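Local coordinates for putative uncharacterized protein (Emericella nidulans, PDB 3PGB) that probably oxidises primary amines, using a bound copper ion and a topaquinone cofactor carried by each subunit, at residues A[586-591]-A[673-678]; A[639-644]-A[657-662]; A[616-621]-A[690-695]; A[599-604]-A[686-691]. All coordinates share one frame; numbering follows the deposited sequence.

How the contacts relate
Following the chain, 586-591 comes first and pairs with 673-678 in contact 1, closing a loop of some eighty residues. Segments 599-604 and 616-621, on the successive strands 597-603 and 613-619, open contacts 4 and 3, and both end on the long strand 686-698, where they share Val-690 and Trp-691. Contact 1 therefore crosses both of them. Contact 2, between 639-644 and 657-662, closes a short loop round strand 646-650 that lies within the spans of the other three. Contacts 3 and 4 tie opposed strands of the enzyme domain together, whereas contacts 1 and 2 involve the connecting loops that precede strand 686-698.

Contact 1: residues A[586-591]-A[673-678]. With CA (calcium ion), chain E.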
# COMPACT_ATOMS: atom_id res chain seq x y z
N GLU A 586 -20.28 8.78 19.24
CA GLU A 586 -19.86 9.19 17.90
C GLU A 586 -18.47 8.63 17.55
O GLU A 586 -17.73 9.22 16.77
CB GLU A 586 -19.87 10.72 17.80
CG GLU A 586 -18.96 11.40 18.83
CD GLU A 586 -19.03 12.92 18.80
OE1 GLU A 586 -19.17 13.52 19.90
OE2 GLU A 586 -18.92 13.52 17.71
N ALA A 587 -18.14 7.48 18.13
CA ALA A 587 -16.78 6.93 18.05
C ALA A 587 -16.66 5.68 17.16
O ALA A 587 -15.66 4.98 17.23
CB ALA A 587 -16.26 6.63 19.45
N ARG A 588 -17.66 5.41 16.34
CA ARG A 588 -17.61 4.28 15.42
C ARG A 588 -17.74 4.80 13.99
O ARG A 588 -18.83 5.17 13.55
CB ARG A 588 -18.73 3.27 15.71
CG ARG A 588 -18.66 2.67 17.10
CD ARG A 588 -19.77 1.65 17.31
NE ARG A 588 -19.44 0.35 16.73
CZ ARG A 588 -20.27 -0.70 16.69
NH1 ARG A 588 -21.50 -0.61 17.20
NH2 ARG A 588 -19.88 -1.84 16.14
N LEU A 589 -16.62 4.83 13.28
CA LEU A 589 -16.56 5.52 12.00
C LEU A 589 -15.81 4.73 10.93
O LEU A 589 -15.18 3.70 11.20
CB LEU A 589 -15.97 6.93 12.18
CG LEU A 589 -15.03 7.20 13.36
CD1 LEU A 589 -13.82 6.30 13.29
CD2 LEU A 589 -14.61 8.66 13.36
N ASN A 590 -15.94 5.21 9.70
CA ASN A 590 -15.28 4.61 8.55
C ASN A 590 -14.41 5.63 7.84
O ASN A 590 -14.62 6.84 7.97
CB ASN A 590 -16.33 4.04 7.61
CG ASN A 590 -17.08 2.86 8.22
OD1 ASN A 590 -16.46 1.99 8.82
ND2 ASN A 590 -18.39 2.84 8.08
N TRP A 591 -13.42 5.13 7.11
CA TRP A 591 -12.52 6.01 6.37
C TRP A 591 -13.35 6.77 5.33
O TRP A 591 -14.22 6.20 4.68
CB TRP A 591 -11.38 5.21 5.73
CG TRP A 591 -10.52 4.50 6.75
CD1 TRP A 591 -10.46 3.16 6.96
CD2 TRP A 591 -9.61 5.09 7.68
NE1 TRP A 591 -9.57 2.87 7.96
CE2 TRP A 591 -9.03 4.04 8.42
CE3 TRP A 591 -9.22 6.41 7.96
CZ2 TRP A 591 -8.09 4.27 9.43
CZ3 TRP A 591 -8.29 6.63 8.96
CH2 TRP A 591 -7.74 5.56 9.69
N ASP A 673 -19.36 -9.25 23.92
CA ASP A 673 -20.19 -8.58 22.95
C ASP A 673 -19.63 -7.17 22.82
O ASP A 673 -19.88 -6.30 23.67
CB ASP A 673 -21.64 -8.58 23.44
CG ASP A 673 -22.60 -7.90 22.49
OD1 ASP A 673 -22.18 -6.95 21.79
OD2 ASP A 673 -23.78 -8.31 22.47
N PHE A 674 -18.85 -6.95 21.76
CA PHE A 674 -18.16 -5.68 21.54
C PHE A 674 -19.12 -4.48 21.57
O PHE A 674 -18.75 -3.41 22.05
CB PHE A 674 -17.37 -5.72 20.22
CG PHE A 674 -16.45 -4.55 20.02
CD1 PHE A 674 -15.31 -4.41 20.80
CD2 PHE A 674 -16.72 -3.58 19.06
CE1 PHE A 674 -14.45 -3.33 20.62
CE2 PHE A 674 -15.86 -2.50 18.88
CZ PHE A 674 -14.74 -2.38 19.66
N SER A 675 -20.35 -4.65 21.08
CA SER A 675 -21.36 -3.57 21.11
C SER A 675 -21.51 -2.89 22.46
O SER A 675 -21.74 -1.68 22.53
CB SER A 675 -22.74 -4.06 20.67
OG SER A 675 -22.81 -4.13 19.26
N THR A 676 -21.40 -3.68 23.53
CA THR A 676 -21.66 -3.23 24.89
C THR A 676 -20.55 -2.33 25.44
O THR A 676 -20.71 -1.74 26.50
CB THR A 676 -21.88 -4.44 25.84
OG1 THR A 676 -20.65 -5.14 26.03
CG2 THR A 676 -22.94 -5.40 25.28
N PHE A 677 -19.43 -2.24 24.72
CA PHE A 677 -18.35 -1.31 25.08
C PHE A 677 -18.79 0.14 24.94
O PHE A 677 -18.21 1.03 25.57
CB PHE A 677 -17.13 -1.51 24.17
CG PHE A 677 -16.30 -2.74 24.48
CD1 PHE A 677 -16.84 -3.86 25.11
CD2 PHE A 677 -14.96 -2.78 24.08
CE1 PHE A 677 -16.05 -4.99 25.36
CE2 PHE A 677 -14.17 -3.89 24.32
CZ PHE A 677 -14.72 -5.00 24.97
N PHE A 678 -19.81 0.38 24.12
CA PHE A 678 -20.26 1.74 23.78
C PHE A 678 -21.46 2.15 24.63
O PHE A 678 -22.61 1.84 24.31
CB PHE A 678 -20.55 1.83 22.28
CG PHE A 678 -19.36 1.48 21.44
CD1 PHE A 678 -18.47 2.46 21.02
CD2 PHE A 678 -19.10 0.15 21.12
CE1 PHE A 678 -17.34 2.12 20.27
CE2 PHE A 678 -17.98 -0.19 20.38
CZ PHE A 678 -17.10 0.80 19.95
CA CA E . -17.47 2.35 27.30
O HOH W 1 -22.61 -3.29 16.58
O HOH W 2 -17.72 0.45 28.69
O HOH W 3 -15.27 1.32 27.10
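A water molecule joins Arg-588 to Ser-675: it accepts from Arg-588 NH1 at 3.0 Å and lies in the guanidinium plane, at its edge. The same water is 2.8 Å from Ser-675 OG, so it bridges two side chains that do not bond directly. The larger part of the interface is Arg-588 laid over Phe-678. Its CD sits above the middle of the ring in a CH-pi contact, 3.8 Å from the centroid of Phe-678, and CG comes down nearer the rim, 3.5 Å from Phe-678 CE1. A bend at chi3 (80°) then carries the guanidinium out past the centre, its plane tilted 16° from that of the ring. The cation-pi contact is accordingly off-centre, with Arg-588 CZ 4.9 Å from the Phe-678 centroid. Gln-647 OE1 takes the bond from Arg-588 NE and helps fix the rotation of the group. On the other segment, the start of the short 3-10 segment 674-677 is tied by Asp-673 O, which accepts from both Thr-676 N and Thr-676 OG1. The segment ends at Phe-677, whose O binds calcium at 2.3 Å, and with Glu-584, Asn-679, Glu-681 and two waters it completes a calcium site of the copper amine oxidase enzyme domain.

Contact 2: residues A[639-644]-A[657-662]; sequences AHWAEY and TSAHPY
Trp-641 and Ser-658 meet where two loops of the beta-sandwich catalytic domain of the copper amine oxidase, one on each side of strand 646-650 in the chain, come together in the interior. The indole approaches the second loop with its pyrrole side: CD1 lies 3.7 Å from Ser-658 O, and NE1 is 4.3 Å from Ala-659 CB, both partners standing obliquely to the ring. Its CG is held between the backbone N and the carbonyl carbon (chi1 50°), which sets the ring above its own loop, so that Ala-639 CB and Ala-642 CB pack on one of its faces. Leu-386, Leu-402 and Val-535 also touch the indole, and the nearest side-chain atoms of Trp-641 and Asp-403, the predicted proton acceptor, are about 9 Å apart. Ser-658 OG is bonded to Asn-537, while Ser-658 N is bonded to Gln-383, so the serine is anchored to two neighbouring strands. Each loop is also braced internally. His-640 ND1 donates to Glu-643 OE2 at 2.8 Å, reaching the oxygen from above the carboxylate plane. Thr-657 OG1 spans to Ala-659 O at 2.7 Å, in the carbonyl plane, and holds the chain curved round Ser-658. Beyond it, His-660 NE2 bonds Asp-148, and His-660 ND1 accepts from Tyr-662 N at 3.1 Å, nearly straight at 164° and in the imidazole plane.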
# COMPACT_ATOMS: atom_id res chain seq x y z
N ALA A 639 -19.53 -10.85 16.52
CA ALA A 639 -18.42 -10.08 15.95
C ALA A 639 -18.85 -8.66 15.59
O ALA A 639 -18.78 -8.26 14.42
CB ALA A 639 -17.87 -10.80 14.73
N HIS A 640 -19.29 -7.90 16.58
CA HIS A 640 -19.76 -6.53 16.33
C HIS A 640 -18.64 -5.56 16.00
O HIS A 640 -18.89 -4.45 15.54
CB HIS A 640 -20.56 -6.01 17.53
CG HIS A 640 -21.98 -6.46 17.55
ND1 HIS A 640 -22.86 -6.20 16.53
CD2 HIS A 640 -22.68 -7.13 18.50
CE1 HIS A 640 -24.05 -6.70 16.83
NE2 HIS A 640 -23.96 -7.27 18.02
N TRP A 641 -17.41 -5.97 16.26
CA TRP A 641 -16.23 -5.16 15.94
C TRP A 641 -15.99 -5.11 14.43
O TRP A 641 -15.29 -4.21 13.94
CB TRP A 641 -14.99 -5.72 16.64
CG TRP A 641 -14.82 -7.19 16.43
CD1 TRP A 641 -15.21 -8.17 17.28
CD2 TRP A 641 -14.26 -7.84 15.29
NE1 TRP A 641 -14.92 -9.40 16.75
CE2 TRP A 641 -14.34 -9.22 15.52
CE3 TRP A 641 -13.70 -7.38 14.10
CZ2 TRP A 641 -13.86 -10.16 14.61
CZ3 TRP A 641 -13.22 -8.31 13.19
CH2 TRP A 641 -13.31 -9.68 13.45
N ALA A 642 -16.55 -6.06 13.69
CA ALA A 642 -16.35 -6.13 12.24
C ALA A 642 -17.15 -5.09 11.47
O ALA A 642 -17.01 -5.00 10.25
CB ALA A 642 -16.68 -7.52 11.74
N GLU A 643 -17.97 -4.29 12.15
CA GLU A 643 -18.94 -3.44 11.45
C GLU A 643 -18.44 -2.04 11.05
O GLU A 643 -19.14 -1.35 10.31
CB GLU A 643 -20.21 -3.31 12.30
CG GLU A 643 -20.83 -4.67 12.64
CD GLU A 643 -22.07 -4.56 13.51
OE1 GLU A 643 -22.47 -3.42 13.86
OE2 GLU A 643 -22.64 -5.62 13.82
N TYR A 644 -17.27 -1.64 11.55
CA TYR A 644 -16.67 -0.34 11.20
C TYR A 644 -15.14 -0.46 11.05
O TYR A 644 -14.53 -1.39 11.56
CB TYR A 644 -17.01 0.72 12.26
CG TYR A 644 -18.49 0.98 12.45
CD1 TYR A 644 -19.11 2.08 11.87
CD2 TYR A 644 -19.27 0.11 13.21
CE1 TYR A 644 -20.47 2.31 12.04
CE2 TYR A 644 -20.63 0.33 13.38
CZ TYR A 644 -21.22 1.43 12.79
OH TYR A 644 -22.57 1.65 12.96
N THR A 657 -9.93 -7.30 25.67
CA THR A 657 -10.03 -7.86 24.33
C THR A 657 -11.38 -7.51 23.70
O THR A 657 -12.38 -7.41 24.40
CB THR A 657 -9.92 -9.41 24.36
OG1 THR A 657 -11.05 -9.96 25.05
CG2 THR A 657 -8.65 -9.85 25.07
N SER A 658 -11.40 -7.33 22.38
CA SER A 658 -12.65 -7.09 21.66
C SER A 658 -13.42 -8.38 21.38
O SER A 658 -14.58 -8.32 20.95
CB SER A 658 -12.37 -6.38 20.34
OG SER A 658 -11.48 -7.12 19.53
N ALA A 659 -12.79 -9.54 21.61
CA ALA A 659 -13.44 -10.82 21.35
C ALA A 659 -13.17 -11.86 22.44
O ALA A 659 -12.46 -11.60 23.41
CB ALA A 659 -13.00 -11.36 20.01
N HIS A 660 -13.78 -13.03 22.26
CA HIS A 660 -13.53 -14.21 23.06
C HIS A 660 -13.60 -15.40 22.12
O HIS A 660 -14.43 -15.42 21.21
CB HIS A 660 -14.60 -14.34 24.13
CG HIS A 660 -14.34 -15.42 25.13
ND1 HIS A 660 -14.53 -16.75 24.84
CD2 HIS A 660 -13.92 -15.36 26.41
CE1 HIS A 660 -14.23 -17.47 25.91
NE2 HIS A 660 -13.86 -16.65 26.88
N PRO A 661 -12.72 -16.41 22.32
CA PRO A 661 -12.65 -17.55 21.41
C PRO A 661 -13.97 -18.30 21.22
O PRO A 661 -14.22 -18.81 20.12
CB PRO A 661 -11.63 -18.48 22.08
CG PRO A 661 -10.80 -17.60 22.88
CD PRO A 661 -11.68 -16.50 23.37
N TYR A 662 -14.78 -18.38 22.26
CA TYR A 662 -16.04 -19.12 22.22
C TYR A 662 -17.26 -18.23 22.04
O TYR A 662 -18.37 -18.63 22.43
CB TYR A 662 -16.20 -19.99 23.48
CG TYR A 662 -15.01 -20.85 23.83
CD1 TYR A 662 -14.32 -21.55 22.85
CD2 TYR A 662 -14.58 -20.97 25.14
CE1 TYR A 662 -13.21 -22.33 23.16
CE2 TYR A 662 -13.48 -21.75 25.47
CZ TYR A 662 -12.80 -22.43 24.48
OH TYR A 662 -11.72 -23.21 24.81

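Contact 3: residues A[616-621]-A[690-695]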
# COMPACT_ATOMS: atom_id res chain seq x y z
N TYR A 616 -0.42 11.26 16.87
CA TYR A 616 -0.05 10.30 15.82
C TYR A 616 -1.22 10.10 14.86
O TYR A 616 -2.34 9.85 15.29
CB TYR A 616 0.32 8.95 16.44
CG TYR A 616 1.78 8.77 16.78
CD1 TYR A 616 2.33 9.38 17.90
CD2 TYR A 616 2.61 7.98 15.99
CE1 TYR A 616 3.68 9.21 18.23
CE2 TYR A 616 3.95 7.81 16.31
CZ TYR A 616 4.48 8.42 17.43
OH TYR A 616 5.80 8.26 17.74
N ARG A 617 -0.97 10.23 13.55
CA ARG A 617 -2.00 9.97 12.55
C ARG A 617 -2.12 8.48 12.34
O ARG A 617 -1.10 7.79 12.28
CB ARG A 617 -1.70 10.68 11.21
CG ARG A 617 -2.36 10.02 9.98
CD ARG A 617 -3.00 10.99 9.00
NE ARG A 617 -2.08 11.46 7.97
CZ ARG A 617 -2.25 11.34 6.65
NH1 ARG A 617 -3.32 10.74 6.14
NH2 ARG A 617 -1.33 11.83 5.83
N ILE A 618 -3.35 7.99 12.24
CA ILE A 618 -3.61 6.62 11.83
C ILE A 618 -4.17 6.68 10.41
O ILE A 618 -5.15 7.38 10.16
CB ILE A 618 -4.61 5.92 12.76
CG1 ILE A 618 -4.10 5.92 14.20
CG2 ILE A 618 -4.87 4.49 12.27
CD1 ILE A 618 -5.05 5.31 15.21
N LEU A 619 -3.53 5.97 9.49
CA LEU A 619 -3.99 5.95 8.10
C LEU A 619 -3.89 4.55 7.52
O LEU A 619 -2.95 3.82 7.82
CB LEU A 619 -3.18 6.94 7.25
CG LEU A 619 -1.67 6.75 7.12
CD1 LEU A 619 -1.16 7.48 5.90
CD2 LEU A 619 -0.93 7.22 8.37
N PRO A 620 -4.86 4.17 6.67
CA PRO A 620 -4.78 2.89 5.97
C PRO A 620 -3.78 2.96 4.83
O PRO A 620 -4.14 3.32 3.71
CB PRO A 620 -6.21 2.70 5.45
CG PRO A 620 -6.70 4.08 5.23
CD PRO A 620 -6.06 4.94 6.29
N SER A 621 -2.53 2.62 5.11
CA SER A 621 -1.47 2.71 4.12
C SER A 621 -1.64 1.71 2.97
O SER A 621 -1.36 2.04 1.82
CB SER A 621 -0.10 2.51 4.78
OG SER A 621 0.31 3.72 5.40
N VAL A 690 -7.94 2.63 20.50
CA VAL A 690 -8.36 2.62 19.11
C VAL A 690 -8.37 1.18 18.62
O VAL A 690 -7.35 0.50 18.67
CB VAL A 690 -7.44 3.48 18.24
CG1 VAL A 690 -7.94 3.51 16.80
CG2 VAL A 690 -7.35 4.88 18.81
N TRP A 691 -9.54 0.71 18.19
CA TRP A 691 -9.71 -0.63 17.65
C TRP A 691 -9.77 -0.53 16.12
O TRP A 691 -10.67 0.10 15.58
CB TRP A 691 -11.01 -1.25 18.19
CG TRP A 691 -11.14 -1.22 19.68
CD1 TRP A 691 -11.66 -0.22 20.43
CD2 TRP A 691 -10.74 -2.24 20.60
NE1 TRP A 691 -11.62 -0.54 21.77
CE2 TRP A 691 -11.05 -1.79 21.90
CE3 TRP A 691 -10.15 -3.50 20.46
CZ2 TRP A 691 -10.80 -2.54 23.04
CZ3 TRP A 691 -9.90 -4.25 21.59
CH2 TRP A 691 -10.22 -3.77 22.87
N LEU A 692 -8.82 -1.15 15.44
CA LEU A 692 -8.67 -1.02 13.99
C LEU A 692 -8.93 -2.33 13.27
O LEU A 692 -8.44 -3.38 13.70
CB LEU A 692 -7.25 -0.57 13.63
CG LEU A 692 -6.80 0.76 14.19
CD1 LEU A 692 -5.32 0.93 13.93
CD2 LEU A 692 -7.61 1.91 13.59
N ASN A 693 -9.68 -2.27 12.17
CA ASN A 693 -9.84 -3.42 11.29
C ASN A 693 -8.94 -3.34 10.07
O ASN A 693 -8.95 -2.34 9.34
CB ASN A 693 -11.30 -3.57 10.84
CG ASN A 693 -12.19 -4.21 11.89
OD1 ASN A 693 -11.75 -5.07 12.65
ND2 ASN A 693 -13.44 -3.79 11.94
N LEU A 694 -8.14 -4.38 9.87
CA LEU A 694 -7.56 -4.64 8.56
C LEU A 694 -8.51 -5.64 7.91
O LEU A 694 -9.18 -6.40 8.60
CB LEU A 694 -6.15 -5.22 8.69
CG LEU A 694 -5.11 -4.40 9.47
CD1 LEU A 694 -3.72 -4.96 9.20
CD2 LEU A 694 -5.16 -2.94 9.14
N GLY A 695 -8.59 -5.62 6.58
CA GLY A 695 -9.51 -6.52 5.90
C GLY A 695 -9.54 -6.41 4.39
O GLY A 695 -8.98 -5.47 3.82
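Val-690, the first residue of segment 690-695, meets Ile-618 of strand 613-619 tip to tip, its CG1 standing 3.8 Å from Ile-618 CD1. Trp-691 turns to the other side of the strand, where NE1 is bonded to Thr-649 OG1 and the indole meets Phe-674 edge to face. With Leu-692 the chain comes back to Ile-618, now meeting its other branch: both Leu-692 CD1 and Leu-692 CD2 lie 4.0 Å from Ile-618 CG2. The isoleucine can serve both neighbours because chi1 of -58° sets CG1 anti to the carbonyl carbon, and the extended chi2 (177°) carries CD1 on to the valine, leaving CG2 for the leucine. Asn-693 again faces the other side, and its buried amide is well used, ND2 bonding to Trp-641 O and Tyr-644 O, and OD1 to Asn-537 ND2. Backbones stay well apart throughout, with Ile-618 CA and Leu-692 CA 9.4 Å from each other, and the interface is purely apolar. Phe-542 also packs on Ile-618. Two strands spaced like this, with Val-690 and Leu-692 both turned toward strand 613-619, are characteristic of the layered core of the beta sandwich that forms the copper amine oxidase catalytic domain.

Contact 4: residues A[599-604]-A[686-691]. With CA (calcium ion), chain F.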
# COMPACT_ATOMS: atom_id res chain seq x y z
N LEU A 599 -7.37 10.90 10.62
CA LEU A 599 -7.70 10.55 12.00
C LEU A 599 -6.44 10.59 12.86
O LEU A 599 -5.47 9.91 12.55
CB LEU A 599 -8.32 9.16 12.03
CG LEU A 599 -8.85 8.71 13.38
CD1 LEU A 599 -10.18 7.97 13.23
CD2 LEU A 599 -7.81 7.85 14.07
N HIS A 600 -6.46 11.41 13.91
CA HIS A 600 -5.30 11.64 14.76
C HIS A 600 -5.59 11.25 16.20
O HIS A 600 -6.66 11.54 16.72
CB HIS A 600 -4.91 13.13 14.76
CG HIS A 600 -4.63 13.70 13.41
ND1 HIS A 600 -4.52 15.05 13.19
CD2 HIS A 600 -4.43 13.11 12.20
CE1 HIS A 600 -4.26 15.27 11.91
NE2 HIS A 600 -4.21 14.11 11.29
N VAL A 601 -4.63 10.61 16.86
CA VAL A 601 -4.73 10.33 18.29
C VAL A 601 -3.80 11.31 18.97
O VAL A 601 -2.59 11.19 18.84
CB VAL A 601 -4.33 8.87 18.64
CG1 VAL A 601 -4.49 8.63 20.13
CG2 VAL A 601 -5.17 7.89 17.86
N VAL A 602 -4.37 12.29 19.67
CA VAL A 602 -3.59 13.42 20.19
C VAL A 602 -3.74 13.60 21.70
O VAL A 602 -4.61 13.00 22.33
CB VAL A 602 -3.99 14.76 19.52
CG1 VAL A 602 -4.02 14.62 18.01
CG2 VAL A 602 -5.34 15.23 20.04
N ASN A 603 -2.86 14.42 22.28
CA ASN A 603 -2.98 14.82 23.67
C ASN A 603 -3.12 16.33 23.73
O ASN A 603 -2.15 17.07 23.52
CB ASN A 603 -1.78 14.36 24.49
CG ASN A 603 -1.92 14.67 25.97
OD1 ASN A 603 -2.65 15.58 26.36
ND2 ASN A 603 -1.22 13.91 26.80
N GLN A 604 -4.34 16.79 24.01
CA GLN A 604 -4.64 18.22 24.02
C GLN A 604 -3.93 18.97 25.14
O GLN A 604 -3.75 20.17 25.06
CB GLN A 604 -6.14 18.45 24.15
CG GLN A 604 -6.96 17.97 22.98
CD GLN A 604 -8.42 18.32 23.15
OE1 GLN A 604 -8.83 19.46 22.90
NE2 GLN A 604 -9.23 17.35 23.58
N THR A 686 -9.24 11.48 27.99
CA THR A 686 -9.24 10.32 28.87
C THR A 686 -8.41 9.24 28.19
O THR A 686 -7.91 9.46 27.08
CB THR A 686 -10.66 9.78 29.13
OG1 THR A 686 -11.15 9.11 27.96
CG2 THR A 686 -11.61 10.91 29.51
N ASP A 687 -8.27 8.10 28.85
CA ASP A 687 -7.53 6.96 28.30
C ASP A 687 -8.41 6.26 27.27
O ASP A 687 -9.42 5.65 27.62
CB ASP A 687 -7.09 6.00 29.41
CG ASP A 687 -6.14 4.91 28.92
OD1 ASP A 687 -6.04 4.68 27.69
OD2 ASP A 687 -5.47 4.28 29.78
N LEU A 688 -8.01 6.33 26.01
CA LEU A 688 -8.79 5.71 24.94
C LEU A 688 -8.05 4.53 24.32
O LEU A 688 -6.82 4.41 24.44
CB LEU A 688 -9.18 6.74 23.87
CG LEU A 688 -8.11 7.70 23.34
CD1 LEU A 688 -7.13 6.96 22.44
CD2 LEU A 688 -8.76 8.88 22.60
N VAL A 689 -8.81 3.65 23.67
CA VAL A 689 -8.26 2.55 22.90
C VAL A 689 -8.82 2.66 21.49
O VAL A 689 -10.03 2.79 21.31
CB VAL A 689 -8.67 1.19 23.49
CG1 VAL A 689 -8.08 0.05 22.67
CG2 VAL A 689 -8.23 1.09 24.92
N VAL A 690 -7.94 2.63 20.50
CA VAL A 690 -8.36 2.62 19.11
C VAL A 690 -8.37 1.18 18.62
O VAL A 690 -7.35 0.50 18.67
CB VAL A 690 -7.44 3.48 18.24
CG1 VAL A 690 -7.94 3.51 16.80
CG2 VAL A 690 -7.35 4.88 18.81
N TRP A 691 -9.54 0.71 18.19
CA TRP A 691 -9.71 -0.63 17.65
C TRP A 691 -9.77 -0.53 16.12
O TRP A 691 -10.67 0.10 15.58
CB TRP A 691 -11.01 -1.25 18.19
CG TRP A 691 -11.14 -1.22 19.68
CD1 TRP A 691 -11.66 -0.22 20.43
CD2 TRP A 691 -10.74 -2.24 20.60
NE1 TRP A 691 -11.62 -0.54 21.77
CE2 TRP A 691 -11.05 -1.79 21.90
CE3 TRP A 691 -10.15 -3.50 20.46
CZ2 TRP A 691 -10.80 -2.54 23.04
CZ3 TRP A 691 -9.90 -4.25 21.59
CH2 TRP A 691 -10.22 -3.77 22.87
CA CA F . -4.80 4.77 25.71
O HOH W 4 -5.14 7.24 25.30
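One of the two calcium sites of the enzyme domain is built partly on strand 686-698, and the same stretch packs its alternate residues Leu-688 and Val-690 against Val-601 of strand 597-603. Val-601 divides its branches between them. Its CG1 lies 3.9 Å from Leu-688 CD1, whereas its CG2 is 3.8 Å from Val-690 CG2, the side chains running past one another in opposite directions in both pairs. Leu-688 CG stands between its own N and carbonyl carbon (chi1 47°), and from there CD1 reaches the valine. Main chain and side chain of Leu-688 thus have separate tasks, because Leu-688 O binds the calcium at 2.4 Å. Asp-687 OD1 is a second ligand, 2.3 Å from the calcium, and its other oxygen, OD2, forms a salt bridge with Lys-114, an arrangement that probably steadies the carboxylate. A coordinated water, 2.5 Å from the calcium, also accepts from Leu-688 N at 3.1 Å. Asp-541, Phe-542 and Asp-543 supply the remaining protein ligands, and Phe-542 also touches Val-601 with its side chain. Strand 548-562 pairs with both 597-603 and 686-698, and its Ile-551 packs on both Val-601 and Leu-688; strand 613-619 is the other neighbour of 597-603 and brings Ile-618 against Val-601, while strand 532-542 runs antiparallel to 686-698.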